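Local coordinates for tumour necrosis factor receptor (Ectromelia virus, PDB 3ON9), which probably helps the virus evade host immunity by binding tumour necrosis factor and, through its C-terminal SECRET domain, sequestering chemokines, at residues 113-116 with 122-125. Sequence-based numbering, arbitrary orientation. Where two conformers were deposited one is given.
Sequences VTVV and NLDV
Val113 and Val115 meet Val125 and Leu123 in face-to-face packing between the two sheets of the SECRET domain's beta-sandwich. Residues 113-116 end strand 110-116 of one sheet and, after five intervening residues, 122-125 begin strand 122-130 of the other, so the chain crosses from sheet to sheet here. The spacing supports this reading: paired CA atoms lie 8.0 Å apart for Val113 and Val125 and 9.1 Å for Val115 and Leu123, and no hydrogen bond joins the segments. Backbone bonding goes to sheet neighbours instead, as between Val113 and Leu98 and between Thr114 and Leu85.

All four touching residues are buried and direct their CB atoms across the interface. Alternation along the strand turns Thr114 away, while on the far face of the other sheet Asp124 hydrogen-bonds His145 and the backbone N of Leu150. The valine pair meets tip to tip through both branches, Val113 CG1 lying 4.0 Å from Val125 CG2. The second pair is staggered, the end of the leucine passing alongside the valine rather than meeting it head-on. Leu123 extends into the interface because its chi1 of 170° sets CG opposite the backbone N, and its CD2 lies 4.1 Å from Val115 CB. The same methyl meets Val115 CG2 at 4.0 Å, and the closest approach of the whole contact is Val113 CG2 to Val125 CG1, 3.9 Å.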
loop_
_atom_site.group_PDB
_atom_site.type_symbol
_atom_site.label_atom_id
_atom_site.label_comp_id
_atom_site.label_asym_id
_atom_site.label_seq_id
_atom_site.Cartn_x
_atom_site.Cartn_y
_atom_site.Cartn_z
ATOM N N VAL A 113 0.795 -9.181 -2.960
ATOM C CA VAL A 113 0.508 -8.048 -3.814
ATOM C C VAL A 113 0.205 -8.584 -5.196
ATOM O O VAL A 113 0.986 -9.362 -5.757
ATOM C CB VAL A 113 1.699 -7.085 -3.888
ATOM C CG1 VAL A 113 1.439 -6.008 -4.940
ATOM C CG2 VAL A 113 1.968 -6.475 -2.505
ATOM N N THR A 114 -0.941 -8.184 -5.728
ATOM C CA THR A 114 -1.445 -8.684 -7.000
ATOM C C THR A 114 -1.752 -7.515 -7.921
ATOM O O THR A 114 -2.179 -6.467 -7.451
ATOM C CB THR A 114 -2.748 -9.473 -6.782
ATOM O OG1 THR A 114 -2.456 -10.692 -6.092
ATOM C CG2 THR A 114 -3.429 -9.787 -8.113
ATOM N N VAL A 115 -1.553 -7.701 -9.221
ATOM C CA VAL A 115 -1.945 -6.689 -10.201
ATOM C C VAL A 115 -2.810 -7.360 -11.272
ATOM O O VAL A 115 -2.564 -8.514 -11.641
ATOM C CB VAL A 115 -0.718 -5.980 -10.829
ATOM C CG1 VAL A 115 0.243 -6.998 -11.467
ATOM C CG2 VAL A 115 -1.157 -4.938 -11.831
ATOM N N VAL A 116 -3.837 -6.650 -11.738
ATOM C CA VAL A 116 -4.765 -7.173 -12.737
ATOM C C VAL A 116 -4.771 -6.223 -13.938
ATOM O O VAL A 116 -5.281 -5.103 -13.865
ATOM C CB VAL A 116 -6.203 -7.357 -12.165
ATOM C CG1 VAL A 116 -7.062 -8.139 -13.150
ATOM C CG2 VAL A 116 -6.174 -8.080 -10.799
ATOM N N ASN A 122 4.948 1.475 -14.706
ATOM C CA ASN A 122 5.706 1.333 -13.462
ATOM C C ASN A 122 4.746 1.202 -12.297
ATOM O O ASN A 122 3.820 1.994 -12.175
ATOM C CB ASN A 122 6.596 2.558 -13.180
ATOM C CG ASN A 122 7.476 2.951 -14.353
ATOM O OD1 ASN A 122 6.986 3.404 -15.390
ATOM N ND2 ASN A 122 8.794 2.824 -14.175
ATOM N N LEU A 123 4.982 0.212 -11.445
ATOM C CA LEU A 123 4.178 0.014 -10.246
ATOM C C LEU A 123 5.126 -0.362 -9.127
ATOM O O LEU A 123 5.843 -1.359 -9.228
ATOM C CB LEU A 123 3.162 -1.110 -10.467
ATOM C CG LEU A 123 2.393 -1.626 -9.243
ATOM C CD1 LEU A 123 1.657 -0.475 -8.524
ATOM C CD2 LEU A 123 1.418 -2.733 -9.630
ATOM N N ASP A 124 5.138 0.437 -8.064
ATOM C CA ASP A 124 5.955 0.157 -6.889
ATOM C C ASP A 124 5.018 0.014 -5.701
ATOM O O ASP A 124 4.098 0.820 -5.533
ATOM C CB ASP A 124 6.918 1.315 -6.596
ATOM C CG ASP A 124 7.840 1.633 -7.753
ATOM O OD1 ASP A 124 8.411 0.702 -8.347
ATOM O OD2 ASP A 124 7.999 2.830 -8.050
ATOM N N VAL A 125 5.262 -0.993 -4.871
ATOM C CA VAL A 125 4.514 -1.165 -3.639
ATOM C C VAL A 125 5.487 -1.322 -2.476
ATOM O O VAL A 125 6.485 -2.039 -2.580
ATOM C CB VAL A 125 3.606 -2.399 -3.723
ATOM C CG1 VAL A 125 2.944 -2.671 -2.379
ATOM C CG2 VAL A 125 2.560 -2.171 -4.797
#